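Local atomic coordinates of chorismatase (Streptomyces hygroscopicus, PDB entry 4BPS), a protein that catalyses the hydrolysis of chorismate to a dihydroxycyclohexadiene carboxylic acid and pyruvate, a step in making the immunosuppressant polyketides FK506 and FK520. Residues 242-247 and 336-341; 247-252 and 263-268; 251-256 and 330-335. All blocks are in the same frame, centred on the assembly; numbering follows the deposited sequence. Where two conformers were deposited one is given.

How the contacts relate
All three contacts gather round the pocket occupied by 3-(2-carboxyethyl)benzoic acid, each borrowing part of the chain from 239 to 256. Contact 1 pairs strand 239-249 with strand 337-343 and carries the proton acceptor Glu338. About 9 Å away, centre to centre, contact 2 lays the end of strand 239-249 against helix 259-274; Gly247 belongs to both, and Ala266 CB of the helix packs 3.4 Å from Ile339 CD1 in contact 1. Contact 3 ties the returning strand 252-253 to the loop leading into strand 337-343, its centre about 9 Å from that of contact 2 and 11 Å from that of contact 1. Contacts 2 and 3 share His251 and Arg252.

Contact 1 (242-247 and 336-341); sequences ISATAG and LVEIEG. With 3EB (3-(2-carboxyethyl)benzoic acid), chain B.
The carboxylate of Glu338 has the methyl group of Ala244 on one flat side, CB to OE1 3.5 Å, and Ile330 over the other. Ala246 CB lies beside OE2, while beyond this oxygen come the propionate-arm carbons CA and C2 of the ligand, OE2 to CA being 3.2 Å. The ligand's benzoate ring meets the backbone at Ala244 O through its carbon CAF. With CG anti to the carbonyl carbon (chi1 -74°) and the chain extended beyond it, Glu338 runs across the face of the neighbouring strand toward the ligand; Ala244 and Ala246, with only a methyl each, leave it room. Were Glu338 replaced by an alanine, the pocket would probably lose its proton acceptor and a gap open between Ala244, Ala246 and Ile330. Two bonds fix the register beneath: Thr245 N to Ile339 O, 2.8 Å, and Ile339 N to Thr245 O, 3.0 Å. Farther along, Ile242 N gives to Gly341 O at 2.9 Å, one residue out of step, and Thr245 OG1 ties back to Ser243 O. Buried Glu340 turns to Thr180, Tyr299, Trp138 and Lys297. This is an antiparallel pair with a beta bulge, placing the catalytic glutamate of the YjgF-like chorismatase active site.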
loop_
_atom_site.group_PDB
_atom_site.type_symbol
_atom_site.label_atom_id
_atom_site.label_comp_id
_atom_site.label_asym_id
_atom_site.label_seq_id
_atom_site.Cartn_x
_atom_site.Cartn_y
_atom_site.Cartn_z
ATOM N N ILE A 242 0.679 7.249 -3.894
ATOM C CA ILE A 242 1.934 6.806 -4.482
ATOM C C ILE A 242 2.262 5.426 -3.910
ATOM O O ILE A 242 2.216 5.224 -2.692
ATOM C CB ILE A 242 3.064 7.797 -4.195
ATOM C CG1 ILE A 242 2.667 9.234 -4.583
ATOM C CG2 ILE A 242 4.330 7.355 -4.942
ATOM C CD1 ILE A 242 3.438 10.285 -3.836
ATOM N N SER A 243 2.592 4.487 -4.785
ATOM C CA SER A 243 2.993 3.141 -4.360
ATOM C C SER A 243 4.222 3.183 -3.479
ATOM O O SER A 243 4.983 4.159 -3.501
ATOM C CB SER A 243 3.308 2.304 -5.589
ATOM O OG SER A 243 2.106 2.078 -6.293
ATOM N N ALA A 244 4.453 2.092 -2.742
ATOM C CA ALA A 244 5.783 1.879 -2.181
ATOM C C ALA A 244 6.771 1.933 -3.343
ATOM O O ALA A 244 6.577 1.259 -4.365
ATOM C CB ALA A 244 5.843 0.548 -1.484
ATOM N N THR A 245 7.808 2.752 -3.180
ATOM C CA THR A 245 8.739 3.096 -4.253
ATOM C C THR A 245 10.166 2.756 -3.820
ATOM O O THR A 245 10.583 3.160 -2.729
ATOM C CB THR A 245 8.599 4.594 -4.567
ATOM O OG1 THR A 245 7.240 4.894 -4.928
ATOM C CG2 THR A 245 9.508 4.984 -5.747
ATOM N N ALA A 246 10.863 2.017 -4.674
ATOM C CA ALA A 246 12.183 1.484 -4.377
ATOM C C ALA A 246 13.264 2.120 -5.240
ATOM O O ALA A 246 12.982 2.848 -6.212
ATOM C CB ALA A 246 12.190 -0.024 -4.621
ATOM N N GLY A 247 14.514 1.803 -4.895
ATOM C CA GLY A 247 15.680 2.197 -5.681
ATOM C C GLY A 247 15.906 1.252 -6.857
ATOM O O GLY A 247 16.813 0.391 -6.826
ATOM N N LEU A 336 16.754 -2.286 0.058
ATOM C CA LEU A 336 17.107 -1.936 1.423
ATOM C C LEU A 336 16.168 -0.922 2.061
ATOM O O LEU A 336 16.218 -0.697 3.279
ATOM C CB LEU A 336 18.526 -1.356 1.431
ATOM C CG LEU A 336 19.590 -2.262 0.795
ATOM C CD1 LEU A 336 20.921 -1.538 0.694
ATOM C CD2 LEU A 336 19.726 -3.553 1.573
ATOM N N VAL A 337 15.348 -0.266 1.230
ATOM C CA VAL A 337 14.497 0.829 1.679
ATOM C C VAL A 337 13.403 1.046 0.649
ATOM O O VAL A 337 13.632 0.851 -0.558
ATOM C CB VAL A 337 15.332 2.123 1.865
ATOM C CG1 VAL A 337 16.116 2.524 0.581
ATOM C CG2 VAL A 337 14.444 3.290 2.362
ATOM N N GLU A 338 12.206 1.428 1.100
ATOM C CA GLU A 338 11.166 1.883 0.190
ATOM C C GLU A 338 10.346 2.965 0.883
ATOM O O GLU A 338 10.298 3.018 2.117
ATOM C CB GLU A 338 10.195 0.776 -0.180
ATOM C CG GLU A 338 10.741 -0.213 -1.133
ATOM C CD GLU A 338 9.662 -1.167 -1.588
ATOM O OE1 GLU A 338 8.690 -1.392 -0.803
ATOM O OE2 GLU A 338 9.752 -1.703 -2.699
ATOM N N ILE A 339 9.689 3.802 0.087
ATOM C CA ILE A 339 8.889 4.890 0.600
ATOM C C ILE A 339 7.549 4.924 -0.129
ATOM O O ILE A 339 7.517 4.845 -1.360
ATOM C CB ILE A 339 9.601 6.242 0.409
ATOM C CG1 ILE A 339 11.026 6.203 0.963
ATOM C CG2 ILE A 339 8.806 7.370 1.067
ATOM C CD1 ILE A 339 12.086 6.177 -0.072
ATOM N N GLU A 340 6.451 5.048 0.629
ATOM C CA GLU A 340 5.139 5.310 0.065
ATOM C C GLU A 340 4.611 6.617 0.665
ATOM O O GLU A 340 5.101 7.100 1.685
ATOM C CB GLU A 340 4.158 4.161 0.369
ATOM C CG GLU A 340 3.852 3.989 1.838
ATOM C CD GLU A 340 2.848 2.878 2.099
ATOM O OE1 GLU A 340 3.160 1.705 1.810
ATOM O OE2 GLU A 340 1.721 3.177 2.602
ATOM N N GLY A 341 3.540 7.151 0.084
ATOM C CA GLY A 341 2.904 8.319 0.640
ATOM C C GLY A 341 1.772 8.772 -0.276
ATOM O O GLY A 341 1.408 8.080 -1.224
HETATM C C 3EB B . 9.213 -2.821 -7.153
HETATM O O 3EB B . 8.995 -3.860 -7.787
HETATM C CA 3EB B . 9.545 -2.835 -5.688
HETATM O OAB 3EB B . 4.257 -6.566 -5.051
HETATM O OAD 3EB B . 2.664 -5.148 -4.441
HETATM C CAE 3EB B . 6.702 -2.176 -4.813
HETATM C CAF 3EB B . 5.340 -1.916 -4.717
HETATM C CAG 3EB B . 7.171 -3.489 -4.854
HETATM C CAH 3EB B . 4.430 -2.957 -4.648
HETATM C CAL 3EB B . 3.892 -5.419 -4.720
HETATM C CAM 3EB B . 6.239 -4.526 -4.803
HETATM C CAN 3EB B . 4.869 -4.275 -4.719
HETATM O OXT 3EB B . 9.230 -1.661 -7.717
HETATM C C2 3EB B . 8.655 -3.819 -4.899
HETATM O O HOH W 1 15.242 0.325 -2.649
#

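Contact 2 (247-252 and 263-268); sequences GILGHR and CEVALD. With 3EB (3-(2-carboxyethyl)benzoic acid), chain B.
Val265 turns its CB toward the strand end and sets its CG1 methyl against Gly247 CA, at 3.9 Å. That methyl stands anti to the backbone N (chi1 171°), which carries it past the glycine to Leu249. There it meets CD2 at 4.0 Å, the two side chains crossing obliquely, a tentative contact because Leu249 has a second conformer. Leu249 does not aim its CB at the helix, but its branched end swings back to it. No hydrogen bond joins the segments, and the fit depends on shape. Gly247 suits the place because a larger side chain here would probably press on Val265. Ala266 brings its CB to 4.0 Å from Gly247 N and, being no larger than a methyl, lets the backbones approach until Gly247 CA and Ala266 CA are 4.5 Å apart. In the fold, this is where a helix packs on the sheet beside the tip of a beta hairpin: Leu249 to Arg252 form a type II' turn, closed by Leu249 N to Arg252 O and Arg252 N to Leu249 O, both 3.0 Å. Gly250, with its positive phi of 69°, fits the second position of such a turn. Between Gly247 and Leu249, Ile248 points its CB away from the helix and lines the ligand pocket; in the conformer given, CD1 lies 3.4 Å from ligand OXT, an approach less certain because a second conformer exists. Its carbonyl O accepts from Asn269, one turn beyond Val265 along the helix. Glu264 and Asp268 both form salt bridges with Arg316, and Cys263 packs on Val337.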
loop_
_atom_site.group_PDB
_atom_site.type_symbol
_atom_site.label_atom_id
_atom_site.label_comp_id
_atom_site.label_asym_id
_atom_site.label_seq_id
_atom_site.Cartn_x
_atom_site.Cartn_y
_atom_site.Cartn_z
ATOM N N GLY A 247 14.514 1.803 -4.895
ATOM C CA GLY A 247 15.680 2.197 -5.681
ATOM C C GLY A 247 15.906 1.252 -6.857
ATOM O O GLY A 247 16.813 0.391 -6.826
ATOM N N ILE A 248 15.059 1.421 -7.867
ATOM C CA ILE A 248 15.070 0.632 -9.082
ATOM C C ILE A 248 15.121 1.588 -10.285
ATOM O O ILE A 248 14.543 2.688 -10.246
ATOM C CB ILE A 248 13.776 -0.256 -9.139
ATOM C CG1 ILE A 248 13.921 -1.511 -8.266
ATOM C CG2 ILE A 248 13.420 -0.687 -10.548
ATOM C CD1 ILE A 248 12.602 -2.239 -7.976
ATOM N N LEU A 249 15.803 1.157 -11.340
ATOM C CA LEU A 249 15.769 1.856 -12.631
ATOM C C LEU A 249 15.508 0.764 -13.680
ATOM O O LEU A 249 16.166 -0.287 -13.694
ATOM C CB LEU A 249 17.000 2.747 -12.844
ATOM C CG LEU A 249 17.078 3.962 -11.871
ATOM C CD1 LEU A 249 18.397 4.694 -12.054
ATOM C CD2 LEU A 249 15.879 4.999 -11.870
ATOM N N GLY A 250 14.516 0.969 -14.536
ATOM C CA GLY A 250 14.025 -0.105 -15.389
ATOM C C GLY A 250 13.322 -1.100 -14.484
ATOM O O GLY A 250 12.396 -0.707 -13.753
ATOM N N HIS A 251 13.769 -2.366 -14.479
ATOM C CA HIS A 251 13.332 -3.319 -13.461
ATOM C C HIS A 251 14.423 -3.577 -12.428
ATOM O O HIS A 251 14.195 -4.329 -11.483
ATOM C CB HIS A 251 12.886 -4.658 -14.063
ATOM C CG HIS A 251 13.965 -5.347 -14.834
ATOM N ND1 HIS A 251 15.077 -5.912 -14.238
ATOM C CD2 HIS A 251 14.117 -5.499 -16.170
ATOM C CE1 HIS A 251 15.865 -6.383 -15.184
ATOM N NE2 HIS A 251 15.310 -6.142 -16.361
ATOM N N ARG A 252 15.602 -3.017 -12.632
ATOM C CA ARG A 252 16.778 -3.430 -11.888
ATOM C C ARG A 252 16.958 -2.713 -10.564
ATOM O O ARG A 252 16.885 -1.486 -10.496
ATOM C CB ARG A 252 18.009 -3.079 -12.741
ATOM C CG ARG A 252 18.658 -4.108 -13.627
ATOM C CD ARG A 252 20.166 -3.674 -13.843
ATOM N NE ARG A 252 20.766 -3.175 -12.582
ATOM C CZ ARG A 252 22.022 -2.816 -12.382
ATOM N NH1 ARG A 252 22.919 -2.886 -13.356
ATOM N NH2 ARG A 252 22.379 -2.390 -11.159
ATOM N N CYS A 263 17.853 5.054 -1.285
ATOM C CA CYS A 263 16.838 5.970 -0.765
ATOM C C CYS A 263 16.738 7.208 -1.687
ATOM O O CYS A 263 15.631 7.682 -1.983
ATOM C CB CYS A 263 17.207 6.366 0.653
ATOM S SG CYS A 263 15.885 7.267 1.519
ATOM N N GLU A 264 17.893 7.715 -2.146
ATOM C CA GLU A 264 17.883 8.863 -3.059
ATOM C C GLU A 264 17.151 8.520 -4.365
ATOM O O GLU A 264 16.369 9.333 -4.865
ATOM C CB GLU A 264 19.304 9.332 -3.339
ATOM C CG GLU A 264 20.028 9.929 -2.128
ATOM C CD GLU A 264 19.598 11.346 -1.752
ATOM O OE1 GLU A 264 18.687 11.892 -2.382
ATOM O OE2 GLU A 264 20.170 11.908 -0.796
ATOM N N VAL A 265 17.404 7.336 -4.928
ATOM C CA VAL A 265 16.730 6.943 -6.156
ATOM C C VAL A 265 15.239 6.688 -5.920
ATOM O O VAL A 265 14.406 7.010 -6.761
ATOM C CB VAL A 265 17.423 5.732 -6.818
ATOM C CG1 VAL A 265 16.594 5.192 -7.981
ATOM C CG2 VAL A 265 18.808 6.162 -7.307
ATOM N N ALA A 266 14.879 6.099 -4.776
ATOM C CA ALA A 266 13.469 5.912 -4.444
ATOM C C ALA A 266 12.760 7.261 -4.425
ATOM O O ALA A 266 11.670 7.423 -4.985
ATOM C CB ALA A 266 13.327 5.202 -3.101
ATOM N N LEU A 267 13.358 8.248 -3.758
ATOM C CA LEU A 267 12.773 9.585 -3.704
ATOM C C LEU A 267 12.741 10.219 -5.100
ATOM O O LEU A 267 11.778 10.891 -5.447
ATOM C CB LEU A 267 13.539 10.434 -2.701
ATOM C CG LEU A 267 13.320 10.038 -1.235
ATOM C CD1 LEU A 267 14.381 10.714 -0.346
ATOM C CD2 LEU A 267 11.931 10.406 -0.787
ATOM N N ASP A 268 13.806 10.025 -5.893
ATOM C CA ASP A 268 13.795 10.498 -7.277
ATOM C C ASP A 268 12.639 9.878 -8.059
ATOM O O ASP A 268 11.983 10.562 -8.849
ATOM C CB ASP A 268 15.083 10.132 -8.025
ATOM C CG ASP A 268 16.316 10.853 -7.542
ATOM O OD1 ASP A 268 16.223 11.847 -6.802
ATOM O OD2 ASP A 268 17.411 10.380 -7.953
HETATM C C 3EB B . 9.213 -2.821 -7.153
HETATM O O 3EB B . 8.995 -3.860 -7.787
HETATM C CA 3EB B . 9.545 -2.835 -5.688
HETATM O OAB 3EB B . 4.257 -6.566 -5.051
HETATM O OAD 3EB B . 2.664 -5.148 -4.441
HETATM C CAE 3EB B . 6.702 -2.176 -4.813
HETATM C CAF 3EB B . 5.340 -1.916 -4.717
HETATM C CAG 3EB B . 7.171 -3.489 -4.854
HETATM C CAH 3EB B . 4.430 -2.957 -4.648
HETATM C CAL 3EB B . 3.892 -5.419 -4.720
HETATM C CAM 3EB B . 6.239 -4.526 -4.803
HETATM C CAN 3EB B . 4.869 -4.275 -4.719
HETATM O OXT 3EB B . 9.230 -1.661 -7.717
HETATM C C2 3EB B . 8.655 -3.819 -4.899
#

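Contact 3 (251-256 and 330-335); sequences HRTVHH and IAREDL
Arg332 reaches across to His251 and Thr253 with an extended chain, just after Ala331, which lines the ligand pocket. NH1 at 2.8 Å and NH2 at 2.9 Å both give to His251 O, which lies in the guanidinium plane, the nitrogens in its carbonyl plane. NH1 also gives to Thr253 OG1 at 3.0 Å (158° at the hydrogen). Arginine suits this place: it makes three in-plane bonds to two acceptors, which should hold the flat group from turning. It also packs on Tyr215, which binds substrate. Beyond Glu333, Asp334 meets Thr253 head-on, the two side chains coming from opposite directions, and accepts a hydrogen bond from the threonine hydroxyl, OG1 to OD1 2.8 Å, on the syn side but 35° out of the carboxylate plane. One hydroxyl thus accepts from the guanidinium and donates to the carboxylate. Asp334 CB touches His256 CD2 at 4.0 Å, and a water bridges His256 NE2 to Asp334 OD2. Leu335 closes the type I turn from Arg332 and brings CD2 to 3.5 Å from Thr253 OG1. The loop lies between strand 252-253, strand 239-249, where Leu335 rests on Ala246 and Ile248, and helix 259-274, whose Gln262 touches both Thr253 and Leu335.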
loop_
_atom_site.group_PDB
_atom_site.type_symbol
_atom_site.label_atom_id
_atom_site.label_comp_id
_atom_site.label_asym_id
_atom_site.label_seq_id
_atom_site.Cartn_x
_atom_site.Cartn_y
_atom_site.Cartn_z
ATOM N N HIS A 251 13.769 -2.366 -14.479
ATOM C CA HIS A 251 13.332 -3.319 -13.461
ATOM C C HIS A 251 14.423 -3.577 -12.428
ATOM O O HIS A 251 14.195 -4.329 -11.483
ATOM C CB HIS A 251 12.886 -4.658 -14.063
ATOM C CG HIS A 251 13.965 -5.347 -14.834
ATOM N ND1 HIS A 251 15.077 -5.912 -14.238
ATOM C CD2 HIS A 251 14.117 -5.499 -16.170
ATOM C CE1 HIS A 251 15.865 -6.383 -15.184
ATOM N NE2 HIS A 251 15.310 -6.142 -16.361
ATOM N N ARG A 252 15.602 -3.017 -12.632
ATOM C CA ARG A 252 16.778 -3.430 -11.888
ATOM C C ARG A 252 16.958 -2.713 -10.564
ATOM O O ARG A 252 16.885 -1.486 -10.496
ATOM C CB ARG A 252 18.009 -3.079 -12.741
ATOM C CG ARG A 252 18.658 -4.108 -13.627
ATOM C CD ARG A 252 20.166 -3.674 -13.843
ATOM N NE ARG A 252 20.766 -3.175 -12.582
ATOM C CZ ARG A 252 22.022 -2.816 -12.382
ATOM N NH1 ARG A 252 22.919 -2.886 -13.356
ATOM N NH2 ARG A 252 22.379 -2.390 -11.159
ATOM N N THR A 253 17.304 -3.474 -9.529
ATOM C CA THR A 253 17.807 -2.886 -8.305
ATOM C C THR A 253 19.078 -2.116 -8.641
ATOM O O THR A 253 19.981 -2.650 -9.309
ATOM C CB THR A 253 18.132 -3.983 -7.284
ATOM O OG1 THR A 253 16.917 -4.651 -6.962
ATOM C CG2 THR A 253 18.776 -3.394 -6.028
ATOM N N VAL A 254 19.182 -0.882 -8.157
ATOM C CA VAL A 254 20.407 -0.096 -8.289
ATOM C C VAL A 254 20.998 0.179 -6.900
ATOM O O VAL A 254 20.382 -0.125 -5.878
ATOM C CB VAL A 254 20.201 1.173 -9.131
ATOM C CG1 VAL A 254 19.845 0.796 -10.568
ATOM C CG2 VAL A 254 19.198 2.091 -8.498
ATOM N N HIS A 255 22.235 0.672 -6.877
ATOM C CA HIS A 255 22.893 1.005 -5.604
ATOM C C HIS A 255 22.902 -0.192 -4.645
ATOM O O HIS A 255 22.549 -0.091 -3.467
ATOM C CB HIS A 255 22.302 2.253 -4.960
ATOM C CG HIS A 255 22.483 3.486 -5.783
ATOM N ND1 HIS A 255 23.725 3.981 -6.123
ATOM C CD2 HIS A 255 21.578 4.330 -6.330
ATOM C CE1 HIS A 255 23.570 5.081 -6.839
ATOM N NE2 HIS A 255 22.278 5.318 -6.973
ATOM N N HIS A 256 23.394 -1.330 -5.136
ATOM C CA HIS A 256 23.506 -2.522 -4.316
ATOM C C HIS A 256 24.270 -2.217 -3.033
ATOM O O HIS A 256 25.354 -1.629 -3.065
ATOM C CB HIS A 256 24.230 -3.628 -5.113
ATOM C CG HIS A 256 24.077 -4.983 -4.516
ATOM N ND1 HIS A 256 24.900 -5.460 -3.514
ATOM C CD2 HIS A 256 23.216 -5.985 -4.811
ATOM C CE1 HIS A 256 24.531 -6.693 -3.204
ATOM N NE2 HIS A 256 23.515 -7.035 -3.979
ATOM N N ILE A 330 11.951 -5.910 2.531
ATOM C CA ILE A 330 11.426 -5.435 1.262
ATOM C C ILE A 330 11.229 -6.638 0.305
ATOM O O ILE A 330 11.780 -7.722 0.526
ATOM C CB ILE A 330 12.408 -4.407 0.621
ATOM C CG1 ILE A 330 13.059 -3.496 1.690
ATOM C CG2 ILE A 330 11.715 -3.606 -0.516
ATOM C CD1 ILE A 330 12.111 -2.547 2.427
ATOM N N ALA A 331 10.458 -6.450 -0.773
ATOM C CA ALA A 331 10.081 -7.554 -1.652
ATOM C C ALA A 331 11.252 -8.308 -2.273
ATOM O O ALA A 331 11.099 -9.498 -2.554
ATOM C CB ALA A 331 9.177 -7.035 -2.773
ATOM N N ARG A 332 12.374 -7.618 -2.546
ATOM C CA ARG A 332 13.619 -8.285 -2.966
ATOM C C ARG A 332 14.629 -8.160 -1.849
ATOM O O ARG A 332 14.752 -7.089 -1.244
ATOM C CB ARG A 332 14.256 -7.622 -4.189
ATOM C CG ARG A 332 13.369 -7.532 -5.386
ATOM C CD ARG A 332 14.054 -6.787 -6.495
ATOM N NE ARG A 332 13.155 -6.645 -7.626
ATOM C CZ ARG A 332 13.428 -5.925 -8.702
ATOM N NH1 ARG A 332 14.565 -5.204 -8.806
ATOM N NH2 ARG A 332 12.543 -5.895 -9.684
ATOM N N GLU A 333 15.396 -9.224 -1.607
ATOM C CA GLU A 333 16.444 -9.206 -0.594
ATOM C C GLU A 333 17.406 -8.024 -0.800
ATOM O O GLU A 333 17.821 -7.416 0.190
ATOM C CB GLU A 333 17.237 -10.526 -0.571
ATOM C CG GLU A 333 18.373 -10.582 0.478
ATOM C CD GLU A 333 17.873 -10.743 1.915
ATOM O OE1 GLU A 333 16.745 -11.256 2.146
ATOM O OE2 GLU A 333 18.625 -10.355 2.837
ATOM N N ASP A 334 17.731 -7.695 -2.061
ATOM C CA ASP A 334 18.694 -6.618 -2.297
ATOM C C ASP A 334 18.126 -5.199 -2.273
ATOM O O ASP A 334 18.890 -4.243 -2.431
ATOM C CB ASP A 334 19.516 -6.859 -3.576
ATOM C CG ASP A 334 18.706 -6.810 -4.859
ATOM O OD1 ASP A 334 17.548 -6.336 -4.867
ATOM O OD2 ASP A 334 19.294 -7.197 -5.902
ATOM N N LEU A 335 16.827 -5.065 -2.035
ATOM C CA LEU A 335 16.243 -3.756 -1.774
ATOM C C LEU A 335 16.311 -3.492 -0.282
ATOM O O LEU A 335 15.953 -4.351 0.535
ATOM C CB LEU A 335 14.810 -3.672 -2.307
ATOM C CG LEU A 335 14.702 -3.770 -3.837
ATOM C CD1 LEU A 335 13.238 -3.877 -4.251
ATOM C CD2 LEU A 335 15.393 -2.587 -4.542
HETATM O O HOH W 2 21.871 -8.937 -5.043
#